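Long-range contacts in RTX-adhesin (Marinomonas primoryensis, PDB 5IRB), which is part of a giant calcium-binding adhesin that binds its Antarctic bacterium to diatoms and ice, this piece being a row of probable beta-sandwich domains: residues L10-V15 with V82-V87; T29-G34 with T64-V69; D181-V186 with T203-V208; V217-I222 with V237-T242; V254-N259 with T286-V291. All blocks are in the same frame, centred on the assembly; numbering follows the deposited sequence.

Contact 1. Residues L10-V15 with V82-V87; sequences LDIDPV and VDASVV
Leu10 swings its CG to the side opposite its backbone N (chi1 175°), which carries both methyl groups down to Ala84 and Val86. Ile12 turns the other way about CA-CB. Its CG1 stands beside its own N (chi1 -51°), and the extended chain then sends CD1 to Ala84. The Ala84 methyl is thus shared. Its CB lies 3.6 Å from Ile12 CD1 and 3.8 Å from Leu10 CD2. Leu10 CD2 also rests on the backbone, with Ser85 C at 3.7 Å. The rest of Leu10 leans on Val86, and the two side chains cross obliquely. Val86 CG1 approaches Leu10 CB to 3.9 Å. Ile12 CD1 reaches on toward Val82, whose carbonyl O is 4.2 Å away. The interaction between the segments is apolar, and nearly all the residues in it are buried. The axes of strands 10-12 and 82-87 approach to 7.9 Å, too far for backbone pairing and consistent with facing sheets of a beta sandwich, closely packed at the small Ala84. Ile12 and Glu102 touch, and both belong to a magnesium site known for this protein that is empty in this chain. Strand 8-12 pairs with strand 29-38, and Trp65 of strand 64-70 packs against Leu10 and Ile12. In the other sheet, strand 81-89 lies between strands 43-50 and 95-106. Ser100 of strand 95-106 also bonds through OG to Leu10 O.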
# COMPACT_ATOMS: atom_id res chain seq x y z
N LEU A 10 37.89 -18.95 32.13
CA LEU A 10 36.76 -18.04 32.29
C LEU A 10 35.83 -18.12 31.09
O LEU A 10 36.26 -17.95 29.96
CB LEU A 10 37.25 -16.60 32.44
CG LEU A 10 36.22 -15.46 32.52
CD1 LEU A 10 35.32 -15.62 33.73
CD2 LEU A 10 36.88 -14.09 32.52
N ASP A 11 34.56 -18.43 31.34
CA ASP A 11 33.57 -18.48 30.27
C ASP A 11 32.46 -17.49 30.52
O ASP A 11 32.05 -17.28 31.67
CB ASP A 11 32.95 -19.87 30.12
CG ASP A 11 33.84 -20.83 29.36
OD1 ASP A 11 33.93 -20.68 28.12
OD2 ASP A 11 34.42 -21.73 29.99
N ILE A 12 31.97 -16.92 29.43
CA ILE A 12 30.82 -16.03 29.44
C ILE A 12 29.69 -16.75 28.72
O ILE A 12 29.90 -17.28 27.62
CB ILE A 12 31.14 -14.68 28.75
CG1 ILE A 12 32.43 -14.07 29.33
CG2 ILE A 12 29.96 -13.72 28.85
CD1 ILE A 12 33.17 -13.16 28.36
N ASP A 13 28.52 -16.82 29.35
CA ASP A 13 27.35 -17.42 28.71
C ASP A 13 26.87 -16.53 27.56
O ASP A 13 27.12 -15.32 27.58
CB ASP A 13 26.22 -17.61 29.73
CG ASP A 13 26.62 -18.53 30.86
OD1 ASP A 13 27.26 -19.57 30.60
OD2 ASP A 13 26.30 -18.22 32.02
N PRO A 14 26.17 -17.12 26.58
CA PRO A 14 25.58 -16.33 25.48
C PRO A 14 24.78 -15.15 26.01
O PRO A 14 24.01 -15.31 26.95
CB PRO A 14 24.68 -17.34 24.77
CG PRO A 14 25.38 -18.65 24.99
CD PRO A 14 25.95 -18.57 26.39
N VAL A 15 24.99 -13.98 25.42
CA VAL A 15 24.35 -12.76 25.88
C VAL A 15 22.82 -12.80 25.74
O VAL A 15 22.29 -12.97 24.63
CB VAL A 15 24.92 -11.55 25.14
CG1 VAL A 15 24.14 -10.30 25.51
CG2 VAL A 15 26.41 -11.39 25.49
N VAL A 82 32.17 -8.51 24.27
CA VAL A 82 32.41 -8.29 25.69
C VAL A 82 33.84 -8.79 26.01
O VAL A 82 34.14 -9.96 25.76
CB VAL A 82 31.39 -9.04 26.55
CG1 VAL A 82 31.72 -8.87 28.04
CG2 VAL A 82 29.97 -8.56 26.25
N ASP A 83 34.70 -7.93 26.55
CA ASP A 83 36.00 -8.37 27.07
C ASP A 83 35.90 -8.65 28.56
O ASP A 83 35.39 -7.83 29.32
CB ASP A 83 37.11 -7.33 26.80
CG ASP A 83 37.23 -6.96 25.31
OD1 ASP A 83 37.30 -7.86 24.44
OD2 ASP A 83 37.29 -5.74 25.01
N ALA A 84 36.42 -9.80 28.99
CA ALA A 84 36.30 -10.18 30.39
C ALA A 84 37.62 -10.68 30.95
O ALA A 84 38.41 -11.30 30.24
CB ALA A 84 35.23 -11.24 30.54
N SER A 85 37.85 -10.41 32.21
CA SER A 85 38.95 -11.06 32.91
C SER A 85 38.58 -11.40 34.35
O SER A 85 37.61 -10.85 34.91
CB SER A 85 40.21 -10.18 32.85
OG SER A 85 40.01 -8.97 33.56
N VAL A 86 39.31 -12.34 34.94
CA VAL A 86 39.04 -12.76 36.31
C VAL A 86 40.35 -12.94 37.10
O VAL A 86 41.36 -13.36 36.54
CB VAL A 86 38.19 -14.05 36.34
CG1 VAL A 86 38.93 -15.21 35.71
CG2 VAL A 86 37.72 -14.38 37.77
N VAL A 87 40.34 -12.55 38.37
CA VAL A 87 41.36 -13.00 39.31
C VAL A 87 40.66 -13.75 40.45
O VAL A 87 39.62 -13.30 40.94
CB VAL A 87 42.20 -11.84 39.84
CG1 VAL A 87 41.32 -10.77 40.44
CG2 VAL A 87 43.22 -12.34 40.87

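Contact 2. Residues T29-G34 with T64-V69; sequences TVTLTG and TWSVSV
The Gly34 backbone passes over one face of the Trp65 indole. Gly34 CA is 3.8 Å from the centroid of the five-membered ring, 28° off the normal. Gly34 N sits 3.4 Å above the ring plane, over its centre, and Thr33 C lies above the same plane nearer the rim. Trp65 gets there because its CG stands between its backbone N and carbonyl carbon (chi1 54°), which folds the ring back over the neighbouring strand. On the same face of the sheet, Leu32 and Val69 cross at about a right angle, with Leu32 CD1 3.8 Å from Val69 CG2. Six backbone hydrogen bonds hold this register. Two are short and straight, Val30 N to Val69 O and Val69 N to Val30 O, both 2.8 Å. Those between Gly34 and Trp65 are more bent. On the other face, Thr31 pairs with Ser68 and Thr33 with Ser66. Further out, Thr33 OG1 is probably hydrogen-bonded to Asp13 OD2. Val46 and Thr57 pack against Trp65, and Leu48 against Leu32. A bare glycine beneath a cross-strand aromatic ring is a known feature of antiparallel sheets. Here it belongs to the three-stranded sheet of a beta sandwich.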
# COMPACT_ATOMS: atom_id res chain seq x y z
N THR A 29 18.35 -2.74 31.49
CA THR A 29 19.53 -3.40 32.02
C THR A 29 19.51 -4.88 31.63
O THR A 29 18.45 -5.48 31.45
CB THR A 29 19.60 -3.27 33.55
OG1 THR A 29 18.51 -3.99 34.13
CG2 THR A 29 19.53 -1.79 33.97
N VAL A 30 20.71 -5.45 31.46
CA VAL A 30 20.87 -6.81 30.99
C VAL A 30 21.78 -7.59 31.96
O VAL A 30 22.75 -7.04 32.47
CB VAL A 30 21.45 -6.82 29.56
CG1 VAL A 30 21.86 -8.21 29.14
CG2 VAL A 30 20.42 -6.23 28.55
N THR A 31 21.45 -8.85 32.22
CA THR A 31 22.25 -9.71 33.06
C THR A 31 23.15 -10.62 32.24
O THR A 31 22.67 -11.43 31.44
CB THR A 31 21.37 -10.56 33.96
OG1 THR A 31 20.57 -9.68 34.76
CG2 THR A 31 22.23 -11.44 34.88
N LEU A 32 24.46 -10.45 32.41
CA LEU A 32 25.44 -11.29 31.77
C LEU A 32 25.94 -12.26 32.82
O LEU A 32 25.98 -11.93 34.00
CB LEU A 32 26.59 -10.44 31.23
CG LEU A 32 26.22 -9.36 30.21
CD1 LEU A 32 27.45 -8.60 29.75
CD2 LEU A 32 25.50 -9.98 29.02
N THR A 33 26.30 -13.47 32.41
CA THR A 33 26.58 -14.54 33.35
C THR A 33 27.70 -15.39 32.79
O THR A 33 27.96 -15.35 31.59
CB THR A 33 25.37 -15.44 33.64
OG1 THR A 33 25.09 -16.26 32.51
CG2 THR A 33 24.13 -14.64 34.04
N GLY A 34 28.34 -16.17 33.65
CA GLY A 34 29.30 -17.14 33.19
C GLY A 34 29.80 -18.00 34.32
O GLY A 34 29.19 -18.09 35.39
N THR A 64 30.01 -19.94 39.44
CA THR A 64 29.23 -19.08 38.54
C THR A 64 29.32 -17.62 38.94
O THR A 64 29.73 -17.28 40.05
CB THR A 64 27.72 -19.45 38.51
OG1 THR A 64 27.15 -19.23 39.80
CG2 THR A 64 27.49 -20.90 38.08
N TRP A 65 28.91 -16.74 38.03
CA TRP A 65 28.85 -15.32 38.32
C TRP A 65 27.81 -14.69 37.40
O TRP A 65 27.44 -15.26 36.38
CB TRP A 65 30.19 -14.63 38.12
CG TRP A 65 30.80 -14.85 36.76
CD1 TRP A 65 31.62 -15.87 36.39
CD2 TRP A 65 30.57 -14.07 35.58
NE1 TRP A 65 31.96 -15.74 35.06
CE2 TRP A 65 31.32 -14.64 34.54
CE3 TRP A 65 29.82 -12.92 35.30
CZ2 TRP A 65 31.35 -14.12 33.25
CZ3 TRP A 65 29.84 -12.40 34.02
CH2 TRP A 65 30.60 -12.99 33.01
N SER A 66 27.38 -13.49 37.78
CA SER A 66 26.29 -12.82 37.11
C SER A 66 26.38 -11.34 37.48
O SER A 66 26.72 -11.01 38.61
CB SER A 66 24.94 -13.42 37.51
OG SER A 66 24.06 -12.40 37.93
N VAL A 67 26.12 -10.47 36.51
CA VAL A 67 26.29 -9.04 36.70
C VAL A 67 25.36 -8.23 35.79
O VAL A 67 25.16 -8.57 34.63
CB VAL A 67 27.76 -8.57 36.44
CG1 VAL A 67 28.18 -8.80 35.00
CG2 VAL A 67 27.97 -7.11 36.87
N SER A 68 24.76 -7.21 36.38
CA SER A 68 23.91 -6.26 35.66
C SER A 68 24.71 -5.24 34.85
O SER A 68 25.61 -4.57 35.39
CB SER A 68 23.01 -5.54 36.66
OG SER A 68 21.66 -5.84 36.41
N VAL A 69 24.41 -5.13 33.55
CA VAL A 69 25.08 -4.14 32.71
C VAL A 69 24.05 -3.29 31.94
O VAL A 69 22.91 -3.71 31.77
CB VAL A 69 26.06 -4.79 31.72
CG1 VAL A 69 27.01 -5.71 32.46
CG2 VAL A 69 25.33 -5.57 30.64

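Contact 3. Residues D181-V186 with T203-V208; sequences DNSFQV and TSTHTV. With CA (calcium ion), chain J; CA (calcium ion), chain G.
Phe184 and Ser204 form an antiparallel hydrogen-bonded pair, Phe184 N to Ser204 O 3.0 Å and Ser204 N to Phe184 O 2.9 Å, and His206 N adds a bond to Asn182 O. The Phe184 ring folds back over the partner strand, since its CG stands between N and the carbonyl carbon (chi1 56°). One face takes Ser204 CB, 4.3 Å from the ring centroid, in a CH-pi contact. Its CE2 meets His206 CE1 edge to edge at 4.1 Å. The imidazole turns a face to Asn182, whose CA is 3.7 Å from the ring centroid and 25° off the normal. His206 NE2 is fixed by a bond to Leu178 O. On the opposite face of the sheet, Thr205 CG2 packs against Ser183 OG. A water joins Gln185 OE1 to Thr203 OG1, but Gln185 is poorly ordered and the bridge is tentative. Another water joins Asn182 ND2 to Val208 N.

Each segment binds a calcium ion. Asp181 OD1 and Ser183 O both bind one at 2.3 Å, and Asp181 OD2 is bonded to Asn155 N. Thr205 O binds the other at 2.4 Å, together with Asp123. Ser204 OG, Thr205 OG1 and Thr205 N hold three of its water ligands as a second shell. The two segments belong to the hairpin of strands 183-191 and 197-208. Strand 149-154 flanks it beside Phe184, strand 124-125 runs beside Thr207, and Val116 of strand 112-116 and Ile119 pack on Ser204.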
# COMPACT_ATOMS: atom_id res chain seq x y z
N ASP A 181 -12.85 9.59 -0.60
CA ASP A 181 -11.56 9.71 0.06
C ASP A 181 -10.50 9.36 -0.97
O ASP A 181 -10.19 8.18 -1.16
CB ASP A 181 -11.48 8.75 1.27
CG ASP A 181 -10.27 9.00 2.16
OD1 ASP A 181 -9.43 9.86 1.82
OD2 ASP A 181 -10.14 8.31 3.20
N ASN A 182 -9.92 10.36 -1.63
CA ASN A 182 -9.03 10.07 -2.75
C ASN A 182 -7.55 9.98 -2.38
O ASN A 182 -6.71 9.71 -3.23
CB ASN A 182 -9.23 11.09 -3.87
CG ASN A 182 -8.89 12.51 -3.47
OD1 ASN A 182 -8.30 12.76 -2.42
ND2 ASN A 182 -9.27 13.46 -4.32
N SER A 183 -7.26 10.16 -1.10
CA SER A 183 -5.90 10.01 -0.60
C SER A 183 -5.91 9.42 0.81
O SER A 183 -6.47 10.00 1.74
CB SER A 183 -5.16 11.35 -0.62
OG SER A 183 -3.82 11.15 -0.20
N PHE A 184 -5.25 8.29 0.98
CA PHE A 184 -5.16 7.65 2.30
C PHE A 184 -3.86 6.89 2.56
O PHE A 184 -3.18 6.47 1.63
CB PHE A 184 -6.37 6.73 2.48
CG PHE A 184 -6.50 5.70 1.40
CD1 PHE A 184 -5.78 4.52 1.45
CD2 PHE A 184 -7.34 5.94 0.31
CE1 PHE A 184 -5.90 3.58 0.45
CE2 PHE A 184 -7.47 5.00 -0.70
CZ PHE A 184 -6.73 3.82 -0.63
N GLN A 185 -3.51 6.74 3.83
CA GLN A 185 -2.40 5.90 4.23
C GLN A 185 -2.72 4.42 4.34
O GLN A 185 -3.83 4.04 4.73
CB GLN A 185 -1.81 6.36 5.56
CG GLN A 185 -0.99 7.60 5.43
CD GLN A 185 0.32 7.49 6.20
OE1 GLN A 185 1.37 7.92 5.72
NE2 GLN A 185 0.26 6.88 7.38
N VAL A 186 -1.78 3.61 3.86
CA VAL A 186 -1.79 2.16 4.01
C VAL A 186 -0.55 1.73 4.79
O VAL A 186 0.56 2.18 4.49
CB VAL A 186 -1.80 1.46 2.65
CG1 VAL A 186 -1.88 -0.03 2.82
CG2 VAL A 186 -3.02 1.94 1.85
N THR A 203 1.47 6.28 0.96
CA THR A 203 0.25 7.01 0.70
C THR A 203 -0.29 6.65 -0.68
O THR A 203 0.41 6.78 -1.68
CB THR A 203 0.48 8.50 0.84
OG1 THR A 203 0.77 8.79 2.22
CG2 THR A 203 -0.76 9.26 0.39
N SER A 204 -1.53 6.20 -0.73
CA SER A 204 -2.20 5.92 -1.99
C SER A 204 -3.09 7.10 -2.36
O SER A 204 -3.90 7.57 -1.56
CB SER A 204 -3.02 4.63 -1.89
OG SER A 204 -3.62 4.31 -3.14
N THR A 205 -2.95 7.56 -3.59
CA THR A 205 -3.83 8.61 -4.06
C THR A 205 -4.47 8.15 -5.36
O THR A 205 -3.87 7.38 -6.13
CB THR A 205 -3.09 9.91 -4.30
OG1 THR A 205 -2.19 9.75 -5.40
CG2 THR A 205 -2.33 10.35 -3.04
N HIS A 206 -5.68 8.64 -5.61
CA HIS A 206 -6.37 8.38 -6.86
C HIS A 206 -7.27 9.58 -7.16
O HIS A 206 -7.36 10.50 -6.35
CB HIS A 206 -7.16 7.08 -6.79
CG HIS A 206 -8.31 7.11 -5.79
ND1 HIS A 206 -8.12 6.71 -4.47
CD2 HIS A 206 -9.56 7.46 -5.92
CE1 HIS A 206 -9.26 6.83 -3.84
NE2 HIS A 206 -10.19 7.30 -4.69
N THR A 207 -7.90 9.60 -8.33
CA THR A 207 -8.84 10.68 -8.62
C THR A 207 -10.24 10.11 -8.77
O THR A 207 -10.42 8.91 -9.04
CB THR A 207 -8.44 11.49 -9.86
OG1 THR A 207 -8.47 10.66 -11.03
CG2 THR A 207 -7.04 12.06 -9.66
N VAL A 208 -11.24 10.95 -8.56
CA VAL A 208 -12.62 10.52 -8.65
C VAL A 208 -13.31 11.32 -9.76
O VAL A 208 -13.28 12.55 -9.77
CB VAL A 208 -13.35 10.69 -7.29
CG1 VAL A 208 -14.81 10.33 -7.42
CG2 VAL A 208 -12.66 9.83 -6.20
CA CA J . -8.02 11.26 2.93
CA CA G . -2.72 5.69 -7.40
O HOH W 1 -10.61 13.61 -7.21
O HOH W 2 -7.86 12.43 0.87
O HOH W 3 3.04 7.75 3.62
O HOH W 4 -3.00 3.49 -5.62
O HOH W 5 -1.82 8.12 -7.71
O HOH W 6 -0.83 6.40 -5.60
O HOH W 7 -1.30 4.33 -8.65

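Contact 4. Residues V217-I222 with V237-T242; sequences VTVNAI and VAVSGT
Asn220 reaches over Ser240 along its whole length. Its CB lies 3.4 Å from Ser240 O, the carbonyl that also accepts the bond from Asn220 N, at 2.7 Å. CG follows, placed beside the residue's own N (chi1 -59°), and stays over the same carbonyl. At the tip, ND2 donates to Ser240 OG at 2.7 Å, with the hydroxyl oxygen close to the amide plane and an N-H...O angle of 156°. A water accepts from ND2 as well and donates to Gly241 O. The amide is therefore gripped by a side chain and, through water, by the backbone. OD1 turns toward Gly241 CA, 4.1 Å away.

Beside it, Thr218 and Thr242 form an antiparallel hydrogen-bonded pair through both N-H groups. Their hydroxyls face each other, but the modelled spacing is too short to be trusted. The backbones come close at Gly241, whose CA is 3.1 Å from Thr218 O. On the inner face, Val219 CG1 touches Val239 CG1 at 4.1 Å, and Ile222 CD1 reaches the same methyl. Beyond Asn220 the backbones part, and a water accepts from Ser240 N. Edge strand 216-219 thus pairs with the central strand, 236-244, of a beta sandwich's three-stranded sheet. Strand 272-278 flanks the other side. Val239 and Ile222 pack on Phe288, Val219 on Ala290, and Val219 and Ile222 on Ser308 of strand 301-312.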
# COMPACT_ATOMS: atom_id res chain seq x y z
N VAL A 217 -26.49 19.42 -29.12
CA VAL A 217 -26.92 18.77 -30.34
C VAL A 217 -28.02 19.58 -31.00
O VAL A 217 -28.94 20.03 -30.33
CB VAL A 217 -27.41 17.36 -30.03
CG1 VAL A 217 -28.17 16.77 -31.20
CG2 VAL A 217 -26.23 16.49 -29.66
N THR A 218 -27.91 19.78 -32.31
CA THR A 218 -28.93 20.49 -33.08
C THR A 218 -29.40 19.63 -34.26
O THR A 218 -28.67 18.75 -34.71
CB THR A 218 -28.40 21.84 -33.63
OG1 THR A 218 -27.38 21.62 -34.61
CG2 THR A 218 -27.81 22.70 -32.51
N VAL A 219 -30.61 19.90 -34.77
CA VAL A 219 -31.08 19.28 -36.00
C VAL A 219 -31.40 20.38 -37.02
O VAL A 219 -32.15 21.32 -36.72
CB VAL A 219 -32.34 18.41 -35.76
CG1 VAL A 219 -32.80 17.73 -37.05
CG2 VAL A 219 -32.10 17.38 -34.61
N ASN A 220 -30.88 20.24 -38.24
CA ASN A 220 -31.17 21.21 -39.27
C ASN A 220 -32.62 21.09 -39.75
O ASN A 220 -33.33 20.18 -39.36
CB ASN A 220 -30.22 21.04 -40.46
CG ASN A 220 -28.76 21.21 -40.06
OD1 ASN A 220 -28.43 22.05 -39.23
ND2 ASN A 220 -27.89 20.38 -40.64
N ALA A 221 -33.02 22.00 -40.62
CA ALA A 221 -34.31 21.97 -41.26
C ALA A 221 -34.53 20.64 -41.96
O ALA A 221 -33.59 20.04 -42.50
CB ALA A 221 -34.43 23.15 -42.27
N ILE A 222 -35.76 20.16 -41.93
CA ILE A 222 -36.10 18.90 -42.57
C ILE A 222 -36.43 19.18 -44.02
O ILE A 222 -37.52 19.65 -44.34
CB ILE A 222 -37.27 18.20 -41.86
CG1 ILE A 222 -37.03 18.14 -40.35
CG2 ILE A 222 -37.56 16.83 -42.48
CD1 ILE A 222 -35.70 17.53 -39.96
N VAL A 237 -34.97 11.04 -47.24
CA VAL A 237 -34.56 12.38 -46.84
C VAL A 237 -33.33 12.34 -45.93
O VAL A 237 -33.30 11.58 -44.96
CB VAL A 237 -35.70 13.13 -46.13
CG1 VAL A 237 -35.18 14.38 -45.46
CG2 VAL A 237 -36.79 13.48 -47.12
N ALA A 238 -32.33 13.16 -46.25
CA ALA A 238 -31.14 13.28 -45.42
C ALA A 238 -31.39 14.21 -44.24
O ALA A 238 -31.52 15.42 -44.41
CB ALA A 238 -29.96 13.78 -46.25
N VAL A 239 -31.48 13.63 -43.04
CA VAL A 239 -31.61 14.42 -41.84
C VAL A 239 -30.23 14.67 -41.22
O VAL A 239 -29.46 13.73 -41.02
CB VAL A 239 -32.53 13.72 -40.82
CG1 VAL A 239 -32.62 14.53 -39.54
CG2 VAL A 239 -33.92 13.48 -41.45
N SER A 240 -29.93 15.94 -40.94
CA SER A 240 -28.60 16.33 -40.48
C SER A 240 -28.68 17.34 -39.33
O SER A 240 -29.75 17.92 -39.08
CB SER A 240 -27.78 16.91 -41.64
OG SER A 240 -28.31 18.15 -42.07
N GLY A 241 -27.55 17.51 -38.64
CA GLY A 241 -27.46 18.44 -37.52
C GLY A 241 -26.02 18.56 -37.02
O GLY A 241 -25.09 18.20 -37.74
N THR A 242 -25.86 19.14 -35.84
CA THR A 242 -24.56 19.30 -35.19
C THR A 242 -24.54 18.59 -33.82
O THR A 242 -25.59 18.18 -33.29
CB THR A 242 -24.18 20.79 -35.02
OG1 THR A 242 -25.03 21.40 -34.05
CG2 THR A 242 -24.33 21.55 -36.34
O HOH W 8 -24.89 19.76 -40.45
O HOH W 9 -32.06 17.83 -41.19
O HOH W 10 -33.04 18.04 -44.30

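Contact 5. Residues V254-N259 with T286-V291; sequences VTLEIN and TAFDAV. With CA (calcium ion), chain L.
Ile258 sits squarely over the Phe288 ring. Its CD1 is 3.9 Å from the ring centroid and only 4° off the normal, a CH-pi contact over the middle of the face. CG1 lies over the ring root, 3.8 Å from Phe288 CG. The extended Ile258 chain thus runs across the ring from CG to centre. Leu256 comes at a slant, with CD2 3.6 Å from Phe288 CE1. Its other methyl, CD1, rests on Ala290 CB at 3.9 Å. The Phe288 ring meets both residues because its CG stands between the backbone N and carbonyl carbon (chi1 62°). These side chains share one buried face.

Thr255 and Val291 point to the opposite face and pair through two bonds, Thr255 N to Val291 O and Val291 N to Thr255 O, each 2.8 Å. A water joins Thr255 OG1 to Val291 O. Toward Phe288 the strands draw apart. There another water bridges Glu257 O and Asp289 N, so solvent takes the place of a direct backbone bond. Glu257 O also receives a bond from a water that is a calcium ligand. Ala287 O binds the same calcium at 2.3 Å. Asp285 is a further ligand. The contact joins adjacent antiparallel strands in the five-stranded sheet of a beta sandwich, with the metal where they part. Strand 253-258 continues the sheet to strand 261-266, and strand 287-295 to strand 301-312, whose Ser307 OG bonds Asp289 OD1. Leu282 of helix 279-284 packs on Ile258 and Phe288, and Trp273 of strand 272-278 packs on Leu256 and Ala290.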
# COMPACT_ATOMS: atom_id res chain seq x y z
N VAL A 254 -25.10 8.79 -33.03
CA VAL A 254 -26.27 9.65 -33.07
C VAL A 254 -27.50 8.78 -33.34
O VAL A 254 -27.53 8.03 -34.31
CB VAL A 254 -26.19 10.73 -34.17
CG1 VAL A 254 -27.28 11.76 -33.95
CG2 VAL A 254 -24.81 11.41 -34.17
N THR A 255 -28.49 8.85 -32.46
CA THR A 255 -29.66 8.00 -32.59
C THR A 255 -30.89 8.87 -32.75
O THR A 255 -31.08 9.81 -31.99
CB THR A 255 -29.81 7.09 -31.36
OG1 THR A 255 -28.65 6.27 -31.26
CG2 THR A 255 -31.06 6.20 -31.49
N LEU A 256 -31.69 8.55 -33.76
CA LEU A 256 -32.98 9.20 -34.02
C LEU A 256 -34.10 8.18 -34.05
O LEU A 256 -33.99 7.18 -34.75
CB LEU A 256 -32.96 9.92 -35.38
CG LEU A 256 -32.24 11.24 -35.61
CD1 LEU A 256 -30.76 11.08 -35.46
CD2 LEU A 256 -32.56 11.75 -37.01
N GLU A 257 -35.16 8.40 -33.27
CA GLU A 257 -36.35 7.56 -33.36
C GLU A 257 -37.49 8.36 -34.01
O GLU A 257 -37.97 9.36 -33.47
CB GLU A 257 -36.73 6.98 -32.00
CG GLU A 257 -35.65 5.98 -31.53
CD GLU A 257 -35.51 5.86 -30.02
OE1 GLU A 257 -36.17 6.63 -29.28
OE2 GLU A 257 -34.72 4.99 -29.57
N ILE A 258 -37.86 7.92 -35.21
CA ILE A 258 -38.85 8.58 -36.03
C ILE A 258 -39.91 7.60 -36.47
O ILE A 258 -39.59 6.58 -37.09
CB ILE A 258 -38.22 9.21 -37.29
CG1 ILE A 258 -37.01 10.06 -36.90
CG2 ILE A 258 -39.27 10.02 -38.08
CD1 ILE A 258 -36.24 10.62 -38.07
N ASN A 259 -41.16 7.90 -36.14
CA ASN A 259 -42.28 7.04 -36.48
C ASN A 259 -42.07 5.58 -36.04
O ASN A 259 -42.43 4.64 -36.76
CB ASN A 259 -42.54 7.12 -37.98
CG ASN A 259 -43.88 6.54 -38.36
OD1 ASN A 259 -44.82 6.54 -37.56
ND2 ASN A 259 -43.99 6.03 -39.58
N THR A 286 -44.04 14.23 -37.02
CA THR A 286 -43.64 15.61 -37.26
C THR A 286 -42.70 16.24 -36.21
O THR A 286 -42.41 17.44 -36.28
CB THR A 286 -44.89 16.49 -37.37
OG1 THR A 286 -45.70 16.32 -36.21
CG2 THR A 286 -45.71 16.09 -38.60
N ALA A 287 -42.24 15.45 -35.24
CA ALA A 287 -41.29 15.95 -34.24
C ALA A 287 -40.46 14.81 -33.66
O ALA A 287 -41.00 13.75 -33.41
CB ALA A 287 -42.02 16.68 -33.13
N PHE A 288 -39.16 14.99 -33.49
CA PHE A 288 -38.34 13.90 -32.96
C PHE A 288 -37.06 14.43 -32.35
O PHE A 288 -36.68 15.58 -32.57
CB PHE A 288 -38.04 12.88 -34.07
CG PHE A 288 -37.26 13.45 -35.21
CD1 PHE A 288 -35.89 13.60 -35.12
CD2 PHE A 288 -37.91 13.90 -36.34
CE1 PHE A 288 -35.17 14.15 -36.17
CE2 PHE A 288 -37.21 14.45 -37.39
CZ PHE A 288 -35.84 14.59 -37.32
N ASP A 289 -36.40 13.57 -31.58
CA ASP A 289 -35.16 13.93 -30.93
C ASP A 289 -33.98 13.28 -31.63
O ASP A 289 -34.08 12.16 -32.15
CB ASP A 289 -35.16 13.49 -29.46
CG ASP A 289 -36.03 14.37 -28.60
OD1 ASP A 289 -36.32 15.50 -29.03
OD2 ASP A 289 -36.43 13.94 -27.50
N ALA A 290 -32.85 13.97 -31.62
CA ALA A 290 -31.60 13.35 -32.00
C ALA A 290 -30.80 13.21 -30.70
O ALA A 290 -30.63 14.19 -29.96
CB ALA A 290 -30.86 14.19 -33.05
N VAL A 291 -30.35 11.99 -30.41
CA VAL A 291 -29.63 11.73 -29.16
C VAL A 291 -28.19 11.28 -29.43
O VAL A 291 -27.97 10.31 -30.15
CB VAL A 291 -30.33 10.67 -28.30
CG1 VAL A 291 -29.57 10.44 -26.97
CG2 VAL A 291 -31.75 11.12 -28.02
CA CA L . -42.25 11.93 -32.81
O HOH W 11 -27.37 7.80 -29.09
O HOH W 12 -38.03 10.88 -30.88
O HOH W 13 -40.47 10.25 -32.49

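From the N terminus, contact 1 closes a long loop by packing strand 8-12 on strand 81-89 of the facing sheet. Contact 2 lies wholly within that loop and joins strands 29-38 and 64-70. The two touch, since strands 8-12 and 29-38 are neighbours in one sheet. Contact 3 follows in series, in a separate sandwich about 55 Å from contact 1 between centres, and closes a short hairpin. Contacts 4 and 5 come last, also in series, and belong to opposite sheets of one sandwich. They meet across its core. Contacts 1 and 4 are about 100 Å apart between centres, reflecting the extended chain.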